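Local coordinates for tetrapyrrole methylase family protein (PDB 3HH1) that probably transfers a methyl group from S-adenosyl-L-methionine to a cytidine ribose 2'-oxygen of 16S rRNA, and is represented by its N-terminal domain, at residues E65-A68 and V69-V72; I73-E77 and E78-V82; P91-D95 and P96-M100. One frame throughout, in Å; residues are numbered along the deposited sequence. Where two conformers were deposited one is given.

Overall arrangement
Following the chain from its N terminus, the three contacts come in series; none nests in or crosses another. All three are local. Contact 1 joins two successive turns of helix 65-77. Contact 2 ends that helix and turns the chain into strand 82-87, the middle strand of a five-stranded parallel sheet. Contact 3 lies after that strand and closes the turn that starts helix 98-106. The two helices meet where Met100 of contact 3 packs on Ala68, Val69 and Val72 of contact 1. Val72 also touches Val82 of contact 2. Contacts 2 and 3 do not touch; their nearest atoms are about 5 Å apart.

Contact 1 of 3, residues E65-A68 and V69-V72; sequences EERA and VRQV. With SO4 (sulfate ion), chain E.
Arg67 and Arg70 both send CG away from their backbone N, and both reach the same sulfate ion. Arg67 then stays extended as far as NE. Arg70 bends at chi3 (58°), which turns its guanidinium back over the preceding turn of the helix. Its CZ comes to 4.1 Å from Arg67 CA, and Glu66 O also lies over a face of the group. The sulfate is held at the edges of both guanidinium groups. Arg67 NE donates to sulfate O3 at 2.7 Å, and its NH1 adds a weak bond to O4. Arg70 NH2 donates to sulfate O1 at 2.8 Å in an almost straight bond (176°). The ion probably came from the crystallisation liquor. It bridges two side chains three residues apart on the helix.

Gln71 lies over one face of the Arg67 guanidinium, with CD 3.9 Å above the plane and displaced toward the rim. The amide and guanidinium planes are 49° apart. Gln71 NE2 makes a weak bond to Arg67 O, which also accepts from Gln71 N at 3.0 Å. Gln71 OE1 is held by Arg56, so both ends of the amide have partners. On another side of the helix, Glu65 CG lies alongside Val69 CG2 at 4.0 Å. The backbone bonds are the i to i+4 bonds of an alpha helix, such as Val69 N to Glu65 O at 3.0 Å.

These are the first two turns of helix 65-77. Ala68, Gln71 and Val72 rest on Val58 of strand 57-59. Another face of the helix lies against helix 98-106, where Val69 packs on Ala103 and Glu65 touches Thr99.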
loop_
_atom_site.group_PDB
_atom_site.type_symbol
_atom_site.label_atom_id
_atom_site.label_comp_id
_atom_site.label_asym_id
_atom_site.label_seq_id
_atom_site.Cartn_x
_atom_site.Cartn_y
_atom_site.Cartn_z
ATOM N N GLU A 65 2.352 8.816 15.789
ATOM C CA GLU A 65 1.408 8.379 14.776
ATOM C C GLU A 65 0.118 9.149 14.912
ATOM O O GLU A 65 -0.406 9.664 13.911
ATOM C CB GLU A 65 1.139 6.871 14.918
ATOM C CG GLU A 65 -0.217 6.419 14.363
ATOM C CD GLU A 65 -0.433 4.921 14.461
ATOM O OE1 GLU A 65 0.554 4.162 14.631
ATOM O OE2 GLU A 65 -1.612 4.503 14.367
ATOM N N GLU A 66 -0.392 9.226 16.143
ATOM C CA GLU A 66 -1.699 9.827 16.406
ATOM C C GLU A 66 -1.794 11.259 15.916
ATOM O O GLU A 66 -2.839 11.678 15.416
ATOM C CB GLU A 66 -2.023 9.865 17.902
ATOM C CG GLU A 66 -2.716 8.642 18.445
ATOM C CD GLU A 66 -3.062 8.794 19.935
ATOM O OE1 GLU A 66 -2.235 9.366 20.701
ATOM O OE2 GLU A 66 -4.165 8.339 20.335
ATOM N N ARG A 67 -0.734 12.022 16.159
ATOM C CA ARG A 67 -0.737 13.434 15.826
ATOM C C ARG A 67 -0.832 13.629 14.305
ATOM O O ARG A 67 -1.580 14.486 13.843
ATOM C CB ARG A 67 0.529 14.088 16.383
ATOM C CG ARG A 67 0.677 15.537 16.026
ATOM C CD ARG A 67 1.868 16.220 16.702
ATOM N NE ARG A 67 1.638 17.664 16.661
ATOM C CZ ARG A 67 2.023 18.482 15.687
ATOM N NH1 ARG A 67 1.697 19.764 15.754
ATOM N NH2 ARG A 67 2.732 18.050 14.656
ATOM N N ALA A 68 -0.084 12.834 13.524
ATOM C CA ALA A 68 -0.120 12.938 12.057
ATOM C C ALA A 68 -1.466 12.492 11.537
ATOM O O ALA A 68 -2.054 13.173 10.714
ATOM C CB ALA A 68 1.034 12.131 11.383
ATOM N N VAL A 69 -1.985 11.399 12.066
ATOM C CA VAL A 69 -3.307 10.924 11.655
ATOM C C VAL A 69 -4.388 11.968 11.988
ATOM O O VAL A 69 -5.243 12.287 11.170
ATOM C CB VAL A 69 -3.677 9.567 12.304
ATOM C CG1 VAL A 69 -5.001 9.166 11.823
ATOM C CG2 VAL A 69 -2.687 8.475 11.958
ATOM N N ARG A 70 -4.337 12.515 13.191
ATOM C CA ARG A 70 -5.300 13.526 13.590
ATOM C C ARG A 70 -5.266 14.720 12.661
ATOM O O ARG A 70 -6.312 15.207 12.234
ATOM C CB ARG A 70 -5.066 13.978 15.011
ATOM C CG ARG A 70 -6.091 14.929 15.498
ATOM C CD ARG A 70 -6.045 15.069 17.001
ATOM N NE ARG A 70 -4.731 15.521 17.455
ATOM C CZ ARG A 70 -3.835 14.787 18.117
ATOM N NH1 ARG A 70 -4.079 13.517 18.478
ATOM N NH2 ARG A 70 -2.677 15.348 18.451
ATOM N N GLN A 71 -4.076 15.200 12.346
ATOM C CA GLN A 71 -3.936 16.351 11.460
ATOM C C GLN A 71 -4.538 16.100 10.080
ATOM O O GLN A 71 -5.213 16.987 9.525
ATOM C CB GLN A 71 -2.476 16.738 11.281
ATOM C CG GLN A 71 -1.867 17.368 12.513
ATOM C CD GLN A 71 -0.435 17.690 12.256
ATOM O OE1 GLN A 71 -0.070 18.837 12.169
ATOM N NE2 GLN A 71 0.358 16.687 12.019
ATOM N N VAL A 72 -4.296 14.909 9.543
ATOM C CA VAL A 72 -4.798 14.557 8.211
ATOM C C VAL A 72 -6.312 14.430 8.241
ATOM O O VAL A 72 -6.995 14.996 7.372
ATOM C CB VAL A 72 -4.146 13.259 7.687
ATOM C CG1 VAL A 72 -4.914 12.650 6.468
ATOM C CG2 VAL A 72 -2.652 13.490 7.400
HETATM S S SO4 E . -1.314 18.781 18.479
HETATM O O1 SO4 E . -2.239 17.955 17.691
HETATM O O2 SO4 E . -1.940 19.112 19.760
HETATM O O3 SO4 E . -0.069 18.059 18.734
HETATM O O4 SO4 E . -0.974 20.015 17.768
#

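Contact 2 of 3, residues I73-E77 and E78-V82; sequences IELLE and EGSDV
Leu75 O and Leu76 O receive the backbone bonds that end the helix. Ser80 N donates to Leu75 O at 3.1 Å, and Gly79 N donates to Leu76 O at 3.0 Å. With Gly79 at positive phi (89°), this is a Schellman motif. At these backbone angles a side chain would press on the preceding carbonyl oxygen, which suits glycine. The Gly79 N-H approaches from above the Leu76 carbonyl plane. One residue earlier, Glu78 N still makes a regular helical bond to Glu74 O.

A weaker polar contact joins Leu76 CA to Ser80 O, a CA-H...O approach of 3.5 Å. Ser80 OG donates to the backbone oxygen of the next residue, Asp81 O.

The apolar contacts bridge the turn, from the two leucines to Ser80 and Val82. Leu75 CD1 is modelled unusually close to Ser80 CB, 3.3 Å, with chi2 nearer eclipsed than staggered (32°), and the fine placement of this methyl is doubtful. Val82 CG2 meets both leucines: Leu75 CD2 at 3.9 Å and Leu76 CD2 at 4.0 Å. Val82 crosses Leu76 at about a right angle.

The contact links the C-terminal end of helix 65-77 to strand 82-87. Leu76 and Val82 pack on Leu8 of the neighbouring strand 8-13. Val82 pairs through its backbone with Thr7 and Tyr9, and Leu76 also touches Leu109.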
loop_
_atom_site.group_PDB
_atom_site.type_symbol
_atom_site.label_atom_id
_atom_site.label_comp_id
_atom_site.label_asym_id
_atom_site.label_seq_id
_atom_site.Cartn_x
_atom_site.Cartn_y
_atom_site.Cartn_z
ATOM N N ILE A 73 -6.847 13.730 9.239
ATOM C CA ILE A 73 -8.297 13.563 9.333
ATOM C C ILE A 73 -8.992 14.895 9.526
ATOM O O ILE A 73 -10.019 15.146 8.895
ATOM C CB ILE A 73 -8.732 12.563 10.454
ATOM C CG1 ILE A 73 -8.213 11.137 10.181
ATOM C CG2 ILE A 73 -10.278 12.573 10.677
ATOM C CD1 ILE A 73 -8.797 10.436 9.005
ATOM N N GLU A 74 -8.430 15.773 10.359
ATOM C CA GLU A 74 -9.019 17.081 10.560
ATOM C C GLU A 74 -9.030 17.862 9.274
ATOM O O GLU A 74 -10.043 18.504 8.945
ATOM C CB GLU A 74 -8.329 17.834 11.692
ATOM C CG GLU A 74 -8.687 17.207 13.028
ATOM C CD GLU A 74 -8.034 17.859 14.232
ATOM O OE1 GLU A 74 -7.252 18.814 14.063
ATOM O OE2 GLU A 74 -8.292 17.386 15.365
ATOM N N LEU A 75 -7.933 17.832 8.522
ATOM C CA LEU A 75 -7.886 18.581 7.261
ATOM C C LEU A 75 -8.925 18.044 6.246
ATOM O O LEU A 75 -9.619 18.812 5.605
ATOM C CB LEU A 75 -6.502 18.531 6.694
ATOM C CG LEU A 75 -5.993 19.603 5.728
ATOM C CD1 LEU A 75 -6.557 21.026 5.952
ATOM C CD2 LEU A 75 -4.499 19.598 5.803
ATOM N N LEU A 76 -9.033 16.733 6.134
ATOM C CA LEU A 76 -10.022 16.099 5.236
ATOM C C LEU A 76 -11.461 16.436 5.649
ATOM O O LEU A 76 -12.310 16.784 4.813
ATOM C CB LEU A 76 -9.807 14.597 5.242
ATOM C CG LEU A 76 -8.540 14.020 4.597
ATOM C CD1 LEU A 76 -8.429 12.518 4.855
ATOM C CD2 LEU A 76 -8.464 14.361 3.092
ATOM N N GLU A 77 -11.732 16.387 6.948
ATOM C CA GLU A 77 -13.072 16.739 7.433
ATOM C C GLU A 77 -13.411 18.206 7.145
ATOM O O GLU A 77 -14.588 18.562 6.953
ATOM C CB GLU A 77 -13.174 16.504 8.933
ATOM C CG GLU A 77 -13.057 15.059 9.379
ATOM C CD GLU A 77 -14.312 14.257 9.134
ATOM O OE1 GLU A 77 -15.324 14.855 8.719
ATOM O OE2 GLU A 77 -14.301 13.016 9.368
ATOM N N GLU A 78 -12.396 19.069 7.178
ATOM C CA GLU A 78 -12.578 20.452 6.828
ATOM C C GLU A 78 -12.671 20.732 5.320
ATOM O O GLU A 78 -12.755 21.902 4.943
ATOM C CB GLU A 78 -11.471 21.314 7.447
ATOM C CG GLU A 78 -11.461 21.326 8.992
ATOM C CD GLU A 78 -12.517 22.215 9.589
ATOM O OE1 GLU A 78 -13.450 22.630 8.845
ATOM O OE2 GLU A 78 -12.420 22.505 10.816
ATOM N N GLY A 79 -12.655 19.695 4.482
ATOM C CA GLY A 79 -12.891 19.847 3.043
ATOM C C GLY A 79 -11.632 20.111 2.235
ATOM O O GLY A 79 -11.718 20.473 1.086
ATOM N N SER A 80 -10.460 19.896 2.823
ATOM C CA SER A 80 -9.207 20.090 2.126
ATOM C C SER A 80 -8.671 18.745 1.651
ATOM O O SER A 80 -8.663 17.780 2.421
ATOM C CB SER A 80 -8.200 20.707 3.075
ATOM O OG SER A 80 -6.965 20.897 2.450
ATOM N N ASP A 81 -8.202 18.666 0.414
ATOM C CA ASP A 81 -7.459 17.490 0.007
ATOM C C ASP A 81 -6.115 17.391 0.701
ATOM O O ASP A 81 -5.523 18.401 1.097
ATOM C CB ASP A 81 -7.272 17.506 -1.491
ATOM C CG ASP A 81 -8.579 17.660 -2.220
ATOM O OD1 ASP A 81 -9.647 17.341 -1.611
ATOM O OD2 ASP A 81 -8.551 18.114 -3.397
ATOM N N VAL A 82 -5.639 16.169 0.827
ATOM C CA VAL A 82 -4.312 15.884 1.348
ATOM C C VAL A 82 -3.671 14.875 0.414
ATOM O O VAL A 82 -4.368 13.991 -0.050
ATOM C CB VAL A 82 -4.409 15.285 2.777
ATOM C CG1 VAL A 82 -3.037 14.828 3.282
ATOM C CG2 VAL A 82 -5.025 16.300 3.742
#

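Contact 3 of 3, residues P91-D95 and P96-M100; sequences PAISD and PGYTM
Tyr98 leans its side chain back on Ala92 and Ile93. Its CB lies 3.3 Å from Asp95 O and nearly as close to Ala92 O. CG comes next, 3.8 Å from Ile93 CA, which sits over one ring face. CD1 meets Ala92 O at 3.4 Å and has Ala92 CB beside it. Further out, CE1 and CZ run under Ile93 CG2. This methyl makes a CH-pi contact over the ring face, 16° off the normal.

At the CB end of the side chain the backbone makes a type I beta turn from Asp95 to Tyr98, leading into helix 98-106. Tyr98 N donates to Asp95 O at 2.9 Å. Asp95 also supplies a capping bond: its OD1 accepts from Gly97 N at 3.0 Å through the anti lone pair. With its CG swung to the carbonyl side (chi1 -173°), OD1 is brought up to Gly97 N.

At the tip, Tyr98 OH makes a weak hydrogen bond with Ser94 N of the second subunit, while Thr99 OG1 is hydrogen-bonded to Tyr98 OH of that subunit. The two Tyr98 rings meet with planes about 40° apart, and Tyr98 also packs on Ile93 of the second subunit.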
loop_
_atom_site.group_PDB
_atom_site.type_symbol
_atom_site.label_atom_id
_atom_site.label_comp_id
_atom_site.label_asym_id
_atom_site.label_seq_id
_atom_site.Cartn_x
_atom_site.Cartn_y
_atom_site.Cartn_z
ATOM N N PRO A 91 4.830 -1.811 -2.283
ATOM C CA PRO A 91 3.384 -1.742 -2.119
ATOM C C PRO A 91 2.974 -0.676 -1.104
ATOM O O PRO A 91 3.598 -0.525 -0.061
ATOM C CB PRO A 91 3.020 -3.158 -1.638
ATOM C CG PRO A 91 4.125 -3.998 -2.209
ATOM C CD PRO A 91 5.349 -3.176 -2.084
ATOM N N ALA A 92 1.930 0.072 -1.418
ATOM C CA ALA A 92 1.496 1.185 -0.557
ATOM C C ALA A 92 1.042 0.686 0.812
ATOM O O ALA A 92 1.330 1.302 1.842
ATOM C CB ALA A 92 0.367 1.989 -1.241
ATOM N N ILE A 93 0.371 -0.463 0.846
ATOM C CA ILE A 93 -0.108 -0.950 2.134
ATOM C C ILE A 93 1.047 -1.337 3.087
ATOM O O ILE A 93 0.800 -1.541 4.257
ATOM C CB ILE A 93 -1.119 -2.085 2.014
ATOM C CG1 ILE A 93 -0.497 -3.292 1.332
ATOM C CG2 ILE A 93 -2.333 -1.646 1.218
ATOM C CD1 ILE A 93 -1.457 -4.483 1.298
ATOM N N SER A 94 2.276 -1.449 2.574
ATOM C CA SER A 94 3.433 -1.725 3.419
ATOM C C SER A 94 4.065 -0.451 3.980
ATOM O O SER A 94 4.730 -0.516 5.008
ATOM C CB SER A 94 4.478 -2.510 2.632
ATOM O OG SER A 94 3.881 -3.656 2.078
ATOM N N ASP A 95 3.841 0.693 3.330
ATOM C CA ASP A 95 4.468 2.011 3.739
ATOM C C ASP A 95 3.896 2.324 5.138
ATOM O O ASP A 95 2.686 2.185 5.327
ATOM C CB ASP A 95 4.135 3.087 2.676
ATOM C CG ASP A 95 4.861 4.457 2.884
ATOM O OD1 ASP A 95 4.553 5.212 3.846
ATOM O OD2 ASP A 95 5.722 4.813 2.033
ATOM N N PRO A 96 4.751 2.683 6.149
ATOM C CA PRO A 96 4.177 2.894 7.513
ATOM C C PRO A 96 3.092 3.988 7.481
ATOM O O PRO A 96 2.131 3.936 8.258
ATOM C CB PRO A 96 5.387 3.330 8.382
ATOM C CG PRO A 96 6.616 2.915 7.576
ATOM C CD PRO A 96 6.198 2.979 6.104
ATOM N N GLY A 97 3.215 4.912 6.529
ATOM C CA GLY A 97 2.264 6.022 6.367
ATOM C C GLY A 97 0.875 5.589 5.911
ATOM O O GLY A 97 -0.110 6.355 6.003
ATOM N N TYR A 98 0.741 4.342 5.456
ATOM C CA TYR A 98 -0.576 3.846 5.071
ATOM C C TYR A 98 -1.584 3.893 6.232
ATOM O O TYR A 98 -2.781 3.910 6.008
ATOM C CB TYR A 98 -0.504 2.420 4.490
ATOM C CG TYR A 98 -1.739 2.121 3.692
ATOM C CD1 TYR A 98 -1.803 2.448 2.354
ATOM C CD2 TYR A 98 -2.873 1.568 4.302
ATOM C CE1 TYR A 98 -2.950 2.209 1.638
ATOM C CE2 TYR A 98 -4.017 1.330 3.580
ATOM C CZ TYR A 98 -4.033 1.643 2.247
ATOM O OH TYR A 98 -5.172 1.412 1.503
ATOM N N THR A 99 -1.111 3.937 7.469
ATOM C CA THR A 99 -2.012 4.087 8.604
ATOM C C THR A 99 -2.929 5.285 8.428
ATOM O O THR A 99 -4.082 5.259 8.849
ATOM C CB THR A 99 -1.283 4.226 9.872
ATOM O OG1 THR A 99 -0.271 3.193 9.927
ATOM C CG2 THR A 99 -2.283 4.029 11.049
HETATM N N MSE A 100 -2.421 6.330 7.775
HETATM C CA MSE A 100 -3.224 7.513 7.529
HETATM C C MSE A 100 -4.332 7.278 6.526
HETATM O O MSE A 100 -5.432 7.814 6.692
HETATM C CB MSE A 100 -2.321 8.698 7.143
HETATM C CG MSE A 100 -1.481 9.227 8.260
HETATM SE SE MSE A 100 -0.145 10.570 7.656
HETATM C CE MSE A 100 0.986 9.429 6.597
#